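PDB 3PF2: cell wall surface anchor family protein, which is the major pilin of group B streptococcus, probably building the pilus type 1 shaft, here as a calcium-binding C-terminal fragment. Local coordinates for residues Ser35-Pro38 / Ala39-Asp43; Lys52-Asp55 / Gly56-Tyr59; Ile65-Ser69 / Lys70-Arg74; Thr111-Asn115 / Gln116-Asp120; Ser138-Asn141 / Glu142-Leu146. All coordinates share one frame; numbering follows the deposited sequence.

Contact 1 of 5, residues Ser35-Pro38 / Ala39-Asp43; sequences STIP and ANLGD
P38 carries most of this local contact, its ring lying against N40 and its carbonyl reaching L41. L41 N donates to P38 O over 3.1 Å, a bond bent to 142° with the donor well above the carbonyl plane, closing a turn from P38 to L41. On the ring side, N40 OD1 comes within 3.2 Å of P38 CB. A first torsion of 63° sets N40 CG between its own backbone N and carbonyl carbon, and this folds the amide back toward the proline; the two side chains meet at about a right angle. The turn lies in the connection between strands 29-35 and 46-52 of the Ig-like domain and leads into the 3-10 segment 41-43, whose D43 N bonds back to N40 O at 3.0 Å. L41 points back at the preceding residues: its CB rests 3.3 Å from P38 O, and its CD2 branch meets I37 CG2 at 3.7 Å. Beyond this pair, I37 and L41 both pack on F47 of strand 46-52, and I37 also on L107. The side chain of N40 ends about 12 Å from a bound calcium ion, whose site includes D159 and T161.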
loop_
_atom_site.group_PDB
_atom_site.type_symbol
_atom_site.label_atom_id
_atom_site.label_comp_id
_atom_site.label_asym_id
_atom_site.label_seq_id
_atom_site.Cartn_x
_atom_site.Cartn_y
_atom_site.Cartn_z
ATOM N N SER A 35 -4.355 -12.108 -14.948
ATOM C CA SER A 35 -4.711 -13.478 -15.327
ATOM C C SER A 35 -4.341 -13.724 -16.764
ATOM O O SER A 35 -4.516 -12.857 -17.608
ATOM C CB SER A 35 -6.221 -13.698 -15.202
ATOM O OG SER A 35 -6.549 -15.048 -15.514
ATOM N N THR A 36 -3.857 -14.919 -17.058
ATOM C CA THR A 36 -3.798 -15.344 -18.451
ATOM C C THR A 36 -5.224 -15.567 -18.975
ATOM O O THR A 36 -6.153 -15.822 -18.208
ATOM C CB THR A 36 -2.938 -16.615 -18.658
ATOM O OG1 THR A 36 -3.527 -17.714 -17.951
ATOM C CG2 THR A 36 -1.530 -16.404 -18.147
ATOM N N ILE A 37 -5.381 -15.425 -20.284
ATOM C CA ILE A 37 -6.674 -15.606 -20.938
ATOM C C ILE A 37 -6.502 -16.656 -22.034
ATOM O O ILE A 37 -5.590 -16.548 -22.841
ATOM C CB ILE A 37 -7.193 -14.266 -21.541
ATOM C CG1 ILE A 37 -7.480 -13.223 -20.454
ATOM C CG2 ILE A 37 -8.419 -14.499 -22.410
ATOM C CD1 ILE A 37 -8.544 -13.616 -19.405
ATOM N N PRO A 38 -7.376 -17.688 -22.059
ATOM C CA PRO A 38 -7.328 -18.643 -23.173
ATOM C C PRO A 38 -8.060 -18.132 -24.415
ATOM O O PRO A 38 -8.983 -17.319 -24.296
ATOM C CB PRO A 38 -8.047 -19.865 -22.603
ATOM C CG PRO A 38 -9.021 -19.297 -21.636
ATOM C CD PRO A 38 -8.366 -18.071 -21.040
ATOM N N ALA A 39 -7.657 -18.608 -25.595
ATOM C CA ALA A 39 -8.369 -18.276 -26.835
ATOM C C ALA A 39 -9.813 -18.795 -26.842
ATOM O O ALA A 39 -10.693 -18.196 -27.474
ATOM C CB ALA A 39 -7.599 -18.781 -28.062
ATOM N N ASN A 40 -10.060 -19.893 -26.128
ATOM C CA ASN A 40 -11.431 -20.399 -25.953
ATOM C C ASN A 40 -12.225 -19.740 -24.810
ATOM O O ASN A 40 -13.195 -20.310 -24.285
ATOM C CB ASN A 40 -11.453 -21.936 -25.853
ATOM C CG ASN A 40 -10.690 -22.474 -24.638
ATOM O OD1 ASN A 40 -10.399 -21.753 -23.682
ATOM N ND2 ASN A 40 -10.373 -23.760 -24.680
ATOM N N LEU A 41 -11.826 -18.526 -24.434
ATOM C CA LEU A 41 -12.574 -17.769 -23.445
ATOM C C LEU A 41 -14.075 -17.683 -23.789
ATOM O O LEU A 41 -14.907 -17.615 -22.896
ATOM C CB LEU A 41 -11.981 -16.355 -23.274
ATOM C CG LEU A 41 -12.631 -15.510 -22.179
ATOM C CD1 LEU A 41 -12.425 -16.105 -20.771
ATOM C CD2 LEU A 41 -12.140 -14.076 -22.240
ATOM N N GLY A 42 -14.405 -17.697 -25.084
ATOM C CA GLY A 42 -15.799 -17.607 -25.528
ATOM C C GLY A 42 -16.705 -18.689 -24.971
ATOM O O GLY A 42 -17.917 -18.482 -24.845
ATOM N N ASP A 43 -16.108 -19.829 -24.625
ATOM C CA ASP A 43 -16.823 -20.972 -24.040
ATOM C C ASP A 43 -17.150 -20.813 -22.557
ATOM O O ASP A 43 -17.998 -21.532 -22.024
ATOM C CB ASP A 43 -15.984 -22.242 -24.178
ATOM C CG ASP A 43 -15.858 -22.732 -25.605
ATOM O OD1 ASP A 43 -16.642 -22.309 -26.483
ATOM O OD2 ASP A 43 -14.954 -23.567 -25.831
#

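Contact 2 of 5, residues Lys52-Asp55 / Gly56-Tyr59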
loop_
_atom_site.group_PDB
_atom_site.type_symbol
_atom_site.label_atom_id
_atom_site.label_comp_id
_atom_site.label_asym_id
_atom_site.label_seq_id
_atom_site.Cartn_x
_atom_site.Cartn_y
_atom_site.Cartn_z
ATOM N N LYS A 52 -10.182 -10.212 -1.126
ATOM C CA LYS A 52 -10.456 -9.785 0.236
ATOM C C LYS A 52 -9.262 -8.953 0.705
ATOM O O LYS A 52 -8.177 -9.487 0.942
ATOM C CB LYS A 52 -10.706 -10.985 1.159
ATOM C CG LYS A 52 -11.062 -10.577 2.592
ATOM C CD LYS A 52 -11.488 -11.765 3.447
ATOM C CE LYS A 52 -11.314 -11.473 4.938
ATOM N NZ LYS A 52 -11.889 -10.173 5.380
ATOM N N PHE A 53 -9.444 -7.638 0.781
ATOM C CA PHE A 53 -8.331 -6.770 1.181
ATOM C C PHE A 53 -8.062 -6.827 2.680
ATOM O O PHE A 53 -8.997 -6.825 3.483
ATOM C CB PHE A 53 -8.555 -5.332 0.690
ATOM C CG PHE A 53 -8.381 -5.183 -0.781
ATOM C CD1 PHE A 53 -7.099 -5.075 -1.336
ATOM C CD2 PHE A 53 -9.491 -5.197 -1.636
ATOM C CE1 PHE A 53 -6.928 -4.954 -2.725
ATOM C CE2 PHE A 53 -9.324 -5.072 -3.011
ATOM C CZ PHE A 53 -8.046 -4.952 -3.562
ATOM N N ALA A 54 -6.780 -6.915 3.047
ATOM C CA ALA A 54 -6.346 -6.882 4.449
ATOM C C ALA A 54 -6.908 -5.657 5.169
ATOM O O ALA A 54 -7.158 -4.627 4.540
ATOM C CB ALA A 54 -4.818 -6.872 4.529
ATOM N N ASP A 55 -7.113 -5.787 6.482
ATOM C CA ASP A 55 -7.611 -4.693 7.317
ATOM C C ASP A 55 -6.879 -3.377 7.067
ATOM O O ASP A 55 -7.495 -2.310 7.061
ATOM C CB ASP A 55 -7.461 -5.058 8.802
ATOM C CG ASP A 55 -8.372 -6.200 9.225
ATOM O OD1 ASP A 55 -9.207 -6.636 8.408
ATOM O OD2 ASP A 55 -8.241 -6.672 10.377
ATOM N N GLY A 56 -5.563 -3.476 6.897
ATOM C CA GLY A 56 -4.683 -2.314 6.778
ATOM C C GLY A 56 -4.661 -1.688 5.397
ATOM O O GLY A 56 -3.873 -0.773 5.142
ATOM N N LEU A 57 -5.512 -2.177 4.500
ATOM C CA LEU A 57 -5.650 -1.588 3.167
ATOM C C LEU A 57 -7.034 -0.978 2.984
ATOM O O LEU A 57 -8.025 -1.568 3.398
ATOM C CB LEU A 57 -5.406 -2.643 2.090
ATOM C CG LEU A 57 -4.038 -3.337 2.084
ATOM C CD1 LEU A 57 -4.011 -4.433 1.053
ATOM C CD2 LEU A 57 -2.900 -2.347 1.810
ATOM N N THR A 58 -7.091 0.205 2.376
ATOM C CA THR A 58 -8.363 0.814 1.971
ATOM C C THR A 58 -8.453 0.833 0.448
ATOM O O THR A 58 -7.619 1.434 -0.229
ATOM C CB THR A 58 -8.545 2.243 2.566
ATOM O OG1 THR A 58 -8.604 2.157 3.996
ATOM C CG2 THR A 58 -9.849 2.909 2.043
ATOM N N TYR A 59 -9.469 0.151 -0.081
ATOM C CA TYR A 59 -9.823 0.180 -1.494
ATOM C C TYR A 59 -10.315 1.570 -1.919
ATOM O O TYR A 59 -11.088 2.221 -1.190
ATOM C CB TYR A 59 -10.919 -0.865 -1.761
ATOM C CG TYR A 59 -11.655 -0.711 -3.083
ATOM C CD1 TYR A 59 -11.221 -1.377 -4.230
ATOM C CD2 TYR A 59 -12.802 0.082 -3.173
ATOM C CE1 TYR A 59 -11.901 -1.244 -5.442
ATOM C CE2 TYR A 59 -13.480 0.232 -4.368
ATOM C CZ TYR A 59 -13.035 -0.442 -5.491
ATOM O OH TYR A 59 -13.702 -0.313 -6.687
#
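F53 and L57 form the apolar centre of this turn. The CD1 methyl of L57 approaches the F53 ring at its edge, in the ring plane, 4.0 Å from F53 CD1, and the two side chains cross at about a right angle. L57 CG stands beside its own backbone N and anti to the carbonyl carbon (chi1 -60°), which carries CD1 toward F53 and A54. The same L57 CD1 lies 4.3 Å from A54 CB, so one methyl serves both an aromatic edge and the small alanine. Across the ring from CD1, F53 CE2 passes 4.3 Å from Y59 CD1, extending the apolar patch two residues along the strand.

Outward of this patch the backbone takes over. A54 to L57 is a type I beta turn with D55 and G56 at its corners, closed by L57 N donating to A54 O at 3.0 Å and 160°. L57 CB sits 3.6 Å from that same oxygen. D55 occupies the exposed corner of the turn, its CB 3.1 Å from G56 N. The amide N89 ND2 donates to both F53 O and L57 O, tying the two flanks of the bend together. The turn joins strand 46-52 of one sheet to strand 57-67 of another: F53 and Y59 pack on V136 of strand 132-140 and on L91 of strand 90-95, whereas A54 and L57 rest on I150 of strand 150-151.

Contact 3 of 5, residues Ile65-Ser69 / Lys70-Arg74; sequences IKIGS and KTLNR
K66 and T71 face each other as an antiparallel non-hydrogen-bonded pair in a beta hairpin with a two-residue loop. The backbone bonds come first. I67 and K70 exchange a reciprocal pair, I67 N to K70 O and K70 N to I67 O, each 2.8 Å long, around a type II' turn with G68 and S69 at its corners; G68 has a positive phi of 54°, readily adopted by a residue without a side chain. Farther along the strands, L72 N donates almost straight (170°) to I65 O. A water bridges the other half of this pair, accepting from I65 N and donating to L72 O at 2.6 Å.

Apolar contacts gather on the face of I65, I67 and L72. L72 CD1 fits between the two isoleucines, 4.1 Å from I65 CG2 and 4.0 Å from I67 CD1. I67 continues onto L107 and M110, and L72 onto L106 of helix 100-106.

The other face belongs to K66 and T71. The lysine chain is bent at three successive torsions and curls over the neighbouring strand, laying CE 3.3 Å from K70 O. A second water donates to S69 O and lies 2.7 Å from T71 OG1. At the turn end, S69 OG bonds D127 OD1, and K70 NZ bonds L106 O.

The hairpin is thus two-sided: aliphatic branches seal strand 70-72, an outer strand of its sheet, against the domain interior, while the other face carries the curled K66 chain beside T71 OG1 and a water bridging to S69 O, with another water completing the pairing at the open end.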
loop_
_atom_site.group_PDB
_atom_site.type_symbol
_atom_site.label_atom_id
_atom_site.label_comp_id
_atom_site.label_asym_id
_atom_site.label_seq_id
_atom_site.Cartn_x
_atom_site.Cartn_y
_atom_site.Cartn_z
ATOM N N ILE A 65 -9.435 -1.643 -17.146
ATOM C CA ILE A 65 -9.162 -3.073 -17.369
ATOM C C ILE A 65 -8.755 -3.322 -18.819
ATOM O O ILE A 65 -9.463 -2.902 -19.742
ATOM C CB ILE A 65 -10.358 -3.958 -16.931
ATOM C CG1 ILE A 65 -10.634 -3.750 -15.440
ATOM C CG2 ILE A 65 -10.113 -5.443 -17.257
ATOM C CD1 ILE A 65 -11.701 -4.649 -14.851
ATOM N N LYS A 66 -7.614 -3.999 -19.008
ATOM C CA LYS A 66 -6.985 -4.178 -20.317
ATOM C C LYS A 66 -6.707 -5.633 -20.628
ATOM O O LYS A 66 -6.350 -6.401 -19.742
ATOM C CB LYS A 66 -5.628 -3.448 -20.394
ATOM C CG LYS A 66 -5.634 -1.986 -20.003
ATOM C CD LYS A 66 -6.369 -1.124 -21.023
ATOM C CE LYS A 66 -5.752 -1.209 -22.416
ATOM N NZ LYS A 66 -4.446 -0.512 -22.546
ATOM N N ILE A 67 -6.882 -5.993 -21.897
ATOM C CA ILE A 67 -6.264 -7.187 -22.465
ATOM C C ILE A 67 -5.427 -6.739 -23.650
ATOM O O ILE A 67 -5.961 -6.210 -24.637
ATOM C CB ILE A 67 -7.291 -8.260 -22.899
ATOM C CG1 ILE A 67 -8.137 -8.711 -21.706
ATOM C CG2 ILE A 67 -6.563 -9.444 -23.507
ATOM C CD1 ILE A 67 -9.361 -9.546 -22.079
ATOM N N GLY A 68 -4.111 -6.929 -23.548
ATOM C CA GLY A 68 -3.178 -6.383 -24.539
ATOM C C GLY A 68 -3.466 -4.898 -24.624
ATOM O O GLY A 68 -3.628 -4.245 -23.598
ATOM N N SER A 69 -3.588 -4.383 -25.843
ATOM C CA SER A 69 -3.846 -2.960 -26.068
ATOM C C SER A 69 -5.318 -2.604 -25.894
ATOM O O SER A 69 -5.691 -1.430 -25.970
ATOM C CB SER A 69 -3.413 -2.572 -27.479
ATOM O OG SER A 69 -4.270 -3.187 -28.422
ATOM N N LYS A 70 -6.157 -3.611 -25.681
ATOM C CA LYS A 70 -7.602 -3.411 -25.709
ATOM C C LYS A 70 -8.184 -3.125 -24.342
ATOM O O LYS A 70 -7.739 -3.685 -23.332
ATOM C CB LYS A 70 -8.284 -4.629 -26.332
ATOM C CG LYS A 70 -7.987 -4.795 -27.803
ATOM C CD LYS A 70 -9.213 -4.543 -28.648
ATOM C CE LYS A 70 -8.930 -4.793 -30.130
ATOM N NZ LYS A 70 -8.663 -6.227 -30.474
ATOM N N THR A 71 -9.200 -2.267 -24.317
ATOM C CA THR A 71 -9.873 -1.900 -23.076
ATOM C C THR A 71 -11.219 -2.604 -22.927
ATOM O O THR A 71 -11.994 -2.694 -23.891
ATOM C CB THR A 71 -10.105 -0.370 -22.997
ATOM O OG1 THR A 71 -8.877 0.323 -23.262
ATOM C CG2 THR A 71 -10.642 0.024 -21.646
ATOM N N LEU A 72 -11.489 -3.097 -21.719
ATOM C CA LEU A 72 -12.820 -3.575 -21.353
ATOM C C LEU A 72 -13.583 -2.524 -20.547
ATOM O O LEU A 72 -13.001 -1.816 -19.724
ATOM C CB LEU A 72 -12.738 -4.895 -20.578
ATOM C CG LEU A 72 -12.073 -6.095 -21.252
ATOM C CD1 LEU A 72 -12.174 -7.308 -20.338
ATOM C CD2 LEU A 72 -12.674 -6.420 -22.606
ATOM N N ASN A 73 -14.890 -2.434 -20.777
ATOM C CA ASN A 73 -15.692 -1.342 -20.222
ATOM C C ASN A 73 -16.633 -1.774 -19.112
ATOM O O ASN A 73 -17.332 -2.776 -19.233
ATOM C CB ASN A 73 -16.472 -0.647 -21.339
ATOM C CG ASN A 73 -15.613 -0.366 -22.552
ATOM O OD1 ASN A 73 -15.963 -0.735 -23.672
ATOM N ND2 ASN A 73 -14.461 0.272 -22.335
ATOM N N ARG A 74 -16.656 -1.001 -18.034
ATOM C CA ARG A 74 -17.502 -1.297 -16.887
ATOM C C ARG A 74 -18.975 -1.303 -17.282
ATOM O O ARG A 74 -19.420 -0.453 -18.048
ATOM C CB ARG A 74 -17.254 -0.301 -15.745
ATOM C CG ARG A 74 -17.872 -0.741 -14.427
ATOM C CD ARG A 74 -17.587 0.229 -13.314
ATOM N NE ARG A 74 -18.445 -0.028 -12.156
ATOM C CZ ARG A 74 -18.326 0.580 -10.980
ATOM N NH1 ARG A 74 -17.374 1.482 -10.789
ATOM N NH2 ARG A 74 -19.162 0.288 -9.993
HETATM O O HOH W 1 -12.300 -0.739 -17.505
HETATM O O HOH W 2 -7.447 0.639 -25.511
#

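Contact 4 of 5, residues Thr111-Asn115 / Gln116-Asp120; sequences TLVKN and QDALD
V113 meets the first turn of helix 116-121 with one methyl: CG1 lies 3.9 Å from A118 CB and 4.3 Å from L119 CB. CG1 is carried opposite the backbone N (chi1 175°), so that this branch leans onto the helix. The valine makes apolar contact just ahead of the cap, and its backbone pairs with that of A130. Two residues on, N115 is the N-cap.

N115 grips the helix start with two oxygens. Its carbonyl O accepts from L119 N at 2.9 Å, the first regular helical bond. Its side-chain OD1 accepts from A118 N at 3.1 Å, with the donor in the carbonyl plane, on a lone pair, and an N-H...O angle of 156°. The same OD1 lies 2.7 Å from D117 N, but that bond is bent to 123° and weak. N115 CB also stands 4.1 Å from A118 CB.

Within the helix, Q116 NE2 bonds D120 OD1 at 2.9 Å, with the acceptor close to the amide plane, and it has a second partner in T9 O. D120 also forms a salt bridge with R175, and L119 packs on D10, a calcium ligand.

One acceptor, OD1, serves two first-turn amides that have no preceding helical carbonyl, A118 N well and D117 N weakly. The carboxylate of D117, near the positive end of the helix dipole, would probably add a favourable electrostatic term.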
loop_
_atom_site.group_PDB
_atom_site.type_symbol
_atom_site.label_atom_id
_atom_site.label_comp_id
_atom_site.label_asym_id
_atom_site.label_seq_id
_atom_site.Cartn_x
_atom_site.Cartn_y
_atom_site.Cartn_z
ATOM N N THR A 111 -1.240 -12.309 -29.259
ATOM C CA THR A 111 -0.501 -13.462 -28.771
ATOM C C THR A 111 -0.666 -13.473 -27.253
ATOM O O THR A 111 -0.338 -12.500 -26.577
ATOM C CB THR A 111 0.971 -13.423 -29.197
ATOM O OG1 THR A 111 1.047 -13.474 -30.631
ATOM C CG2 THR A 111 1.749 -14.610 -28.612
ATOM N N LEU A 112 -1.208 -14.565 -26.734
ATOM C CA LEU A 112 -1.630 -14.604 -25.332
ATOM C C LEU A 112 -0.533 -15.184 -24.449
ATOM O O LEU A 112 0.091 -16.202 -24.788
ATOM C CB LEU A 112 -2.945 -15.390 -25.179
ATOM C CG LEU A 112 -4.079 -14.953 -26.122
ATOM C CD1 LEU A 112 -5.217 -15.984 -26.184
ATOM C CD2 LEU A 112 -4.605 -13.588 -25.738
ATOM N N VAL A 113 -0.277 -14.516 -23.322
ATOM C CA VAL A 113 0.636 -15.074 -22.339
ATOM C C VAL A 113 0.013 -16.361 -21.815
ATOM O O VAL A 113 -1.198 -16.426 -21.583
ATOM C CB VAL A 113 0.917 -14.082 -21.197
ATOM C CG1 VAL A 113 1.777 -14.724 -20.133
ATOM C CG2 VAL A 113 1.626 -12.846 -21.752
ATOM N N LYS A 114 0.819 -17.399 -21.643
ATOM C CA LYS A 114 0.228 -18.651 -21.181
ATOM C C LYS A 114 0.885 -19.292 -19.969
ATOM O O LYS A 114 0.252 -20.085 -19.290
ATOM C CB LYS A 114 0.071 -19.647 -22.333
ATOM C CG LYS A 114 1.359 -20.074 -22.968
ATOM C CD LYS A 114 1.072 -20.960 -24.180
ATOM C CE LYS A 114 2.341 -21.582 -24.715
ATOM N NZ LYS A 114 2.051 -22.493 -25.863
ATOM N N ASN A 115 2.136 -18.935 -19.701
ATOM C CA ASN A 115 2.936 -19.571 -18.660
ATOM C C ASN A 115 2.884 -18.739 -17.351
ATOM O O ASN A 115 2.908 -17.512 -17.402
ATOM C CB ASN A 115 4.366 -19.720 -19.221
ATOM C CG ASN A 115 5.339 -20.292 -18.239
ATOM O OD1 ASN A 115 5.826 -19.585 -17.361
ATOM N ND2 ASN A 115 5.681 -21.578 -18.406
ATOM N N GLN A 116 2.793 -19.416 -16.201
ATOM C CA GLN A 116 2.776 -18.740 -14.898
ATOM C C GLN A 116 3.997 -17.830 -14.720
ATOM O O GLN A 116 3.845 -16.708 -14.251
ATOM C CB GLN A 116 2.741 -19.759 -13.752
ATOM C CG GLN A 116 2.841 -19.149 -12.356
ATOM C CD GLN A 116 1.527 -18.553 -11.897
ATOM O OE1 GLN A 116 0.525 -19.267 -11.772
ATOM N NE2 GLN A 116 1.516 -17.249 -11.646
ATOM N N ASP A 117 5.199 -18.327 -15.054
ATOM C CA ASP A 117 6.418 -17.520 -14.848
ATOM C C ASP A 117 6.436 -16.290 -15.764
ATOM O O ASP A 117 6.850 -15.211 -15.343
ATOM C CB ASP A 117 7.701 -18.326 -15.067
ATOM C CG ASP A 117 7.842 -19.498 -14.126
ATOM O OD1 ASP A 117 7.486 -19.375 -12.933
ATOM O OD2 ASP A 117 8.333 -20.555 -14.593
ATOM N N ALA A 118 6.009 -16.465 -17.018
ATOM C CA ALA A 118 5.908 -15.337 -17.962
ATOM C C ALA A 118 4.934 -14.299 -17.414
ATOM O O ALA A 118 5.197 -13.084 -17.493
ATOM C CB ALA A 118 5.470 -15.806 -19.364
ATOM N N LEU A 119 3.836 -14.773 -16.832
ATOM C CA LEU A 119 2.845 -13.867 -16.251
ATOM C C LEU A 119 3.477 -13.089 -15.096
ATOM O O LEU A 119 3.373 -11.847 -15.041
ATOM C CB LEU A 119 1.577 -14.612 -15.814
ATOM C CG LEU A 119 0.489 -13.679 -15.278
ATOM C CD1 LEU A 119 -0.080 -12.751 -16.377
ATOM C CD2 LEU A 119 -0.623 -14.457 -14.565
ATOM N N ASP A 120 4.175 -13.817 -14.216
ATOM C CA ASP A 120 4.810 -13.239 -13.027
ATOM C C ASP A 120 5.826 -12.169 -13.411
ATOM O O ASP A 120 6.032 -11.197 -12.664
ATOM C CB ASP A 120 5.565 -14.315 -12.224
ATOM C CG ASP A 120 4.650 -15.317 -11.549
ATOM O OD1 ASP A 120 3.421 -15.129 -11.519
ATOM O OD2 ASP A 120 5.178 -16.311 -11.013
#

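Contact 5 of 5, residues Ser138-Asn141 / Glu142-Leu146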
loop_
_atom_site.group_PDB
_atom_site.type_symbol
_atom_site.label_atom_id
_atom_site.label_comp_id
_atom_site.label_asym_id
_atom_site.label_seq_id
_atom_site.Cartn_x
_atom_site.Cartn_y
_atom_site.Cartn_z
ATOM N N SER A 138 -5.603 1.786 -4.185
ATOM C CA SER A 138 -5.590 1.358 -2.796
ATOM C C SER A 138 -4.720 2.317 -1.987
ATOM O O SER A 138 -3.890 3.003 -2.556
ATOM C CB SER A 138 -4.977 -0.058 -2.734
ATOM O OG SER A 138 -5.031 -0.613 -1.431
ATOM N N THR A 139 -4.952 2.381 -0.675
ATOM C CA THR A 139 -4.024 3.064 0.243
ATOM C C THR A 139 -3.725 2.139 1.413
ATOM O O THR A 139 -4.482 1.211 1.681
ATOM C CB THR A 139 -4.602 4.380 0.810
ATOM O OG1 THR A 139 -5.799 4.100 1.557
ATOM C CG2 THR A 139 -4.914 5.381 -0.297
ATOM N N ILE A 140 -2.604 2.373 2.096
ATOM C CA ILE A 140 -2.365 1.756 3.387
ATOM C C ILE A 140 -3.059 2.652 4.423
ATOM O O ILE A 140 -2.969 3.871 4.331
ATOM C CB ILE A 140 -0.853 1.696 3.715
ATOM C CG1 ILE A 140 -0.092 0.871 2.660
ATOM C CG2 ILE A 140 -0.614 1.127 5.125
ATOM C CD1 ILE A 140 1.452 0.853 2.813
ATOM N N ASN A 141 -3.747 2.057 5.392
ATOM C CA ASN A 141 -4.440 2.856 6.409
ATOM C C ASN A 141 -3.857 2.695 7.815
ATOM O O ASN A 141 -2.842 2.018 8.006
ATOM C CB ASN A 141 -5.947 2.562 6.393
ATOM C CG ASN A 141 -6.258 1.133 6.746
ATOM O OD1 ASN A 141 -5.739 0.614 7.725
ATOM N ND2 ASN A 141 -7.123 0.485 5.957
ATOM N N GLU A 142 -4.512 3.327 8.786
ATOM C CA GLU A 142 -4.069 3.342 10.178
ATOM C C GLU A 142 -4.065 1.976 10.868
ATOM O O GLU A 142 -3.538 1.837 11.966
ATOM C CB GLU A 142 -4.909 4.366 10.973
ATOM C CG GLU A 142 -6.320 3.916 11.392
ATOM C CD GLU A 142 -7.336 3.894 10.254
ATOM O OE1 GLU A 142 -7.079 4.469 9.174
ATOM O OE2 GLU A 142 -8.420 3.281 10.438
ATOM N N LYS A 143 -4.656 0.966 10.238
ATOM C CA LYS A 143 -4.689 -0.367 10.825
ATOM C C LYS A 143 -3.429 -1.183 10.512
ATOM O O LYS A 143 -3.229 -2.263 11.061
ATOM C CB LYS A 143 -5.955 -1.114 10.387
ATOM C CG LYS A 143 -7.246 -0.453 10.885
ATOM C CD LYS A 143 -8.438 -1.389 10.675
ATOM C CE LYS A 143 -9.733 -0.804 11.231
ATOM N NZ LYS A 143 -10.527 -0.102 10.172
ATOM N N ALA A 144 -2.573 -0.657 9.640
ATOM C CA ALA A 144 -1.314 -1.321 9.317
ATOM C C ALA A 144 -0.442 -1.479 10.556
ATOM O O ALA A 144 -0.482 -0.635 11.476
ATOM C CB ALA A 144 -0.561 -0.521 8.253
ATOM N N VAL A 145 0.346 -2.550 10.595
ATOM C CA VAL A 145 1.405 -2.654 11.605
ATOM C C VAL A 145 2.642 -2.033 10.985
ATOM O O VAL A 145 3.008 -2.389 9.865
ATOM C CB VAL A 145 1.683 -4.116 12.021
ATOM C CG1 VAL A 145 2.879 -4.193 12.988
ATOM C CG2 VAL A 145 0.480 -4.697 12.713
ATOM N N LEU A 146 3.269 -1.093 11.695
ATOM C CA LEU A 146 4.422 -0.391 11.132
ATOM C C LEU A 146 5.629 -1.327 10.976
ATOM O O LEU A 146 6.029 -2.001 11.926
ATOM C CB LEU A 146 4.751 0.863 11.951
ATOM C CG LEU A 146 3.606 1.880 12.087
ATOM C CD1 LEU A 146 4.108 3.142 12.765
ATOM C CD2 LEU A 146 2.969 2.248 10.728
#
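From N141 to A144 the backbone makes a type I beta turn, closed by A144 N donating to N141 O at 3.1 Å and 167°. The N141 side chain doubles it: OD1 accepts from K143 N at 2.8 Å, in the carbonyl plane and fairly straight at 154°, which makes an Asx turn nested on the beta turn. A first torsion of 63° tucks CG between the backbone N and the carbonyl carbon, bringing OD1 over the corner, where it also lies 3.2 Å from K143 CB. The other end of the amide is tied down as well, since ND2 donates to D55 O and to T58 OG1. Both halves of the buried amide are therefore paired, and its rotation is fixed.

On the inner side, A144 CB points back at the strand and meets I140 CG2 at 3.5 Å, while resting 3.4 Å from N141 O. E142 bends back so that OE1 reaches N141 CB at 3.6 Å; its other oxygen makes a long ion pair with K143 NZ, at the solvent-facing corner of the turn.

The turn ends strand 132-140 where it runs between strands 29-35 and 57-67. I140 and A144 pack on T181 of strand 178-190 and on I150 of strand 150-151. L146 packs on Y295 and its N bonds D305 OD1, so the loop before strand 150-151 touches the prealbumin-like part of the chain.

All five contacts are local and fall in one Ig-like domain, but they differ in setting. Contacts 1 and 5 are buried, contacts 2 and 3 only partly, and contact 4 sits at the surface. Contacts 2 and 5 adjoin: turns at the ends of neighbouring strands 57-67 and 132-140, joined by backbone pairing between G56 and N141. Contact 3 lies at the other end of strand 57-67, its centre about 25 Å from that of contact 2. Contacts 1 and 4 also touch, with L112 CD1 packed 3.4 Å from I37 O. Asparagine amides supply acceptors in contacts 4 and 5, whereas apolar side chains dominate contact 2, backbone pairing with waters contact 3, and a proline-led turn contact 1.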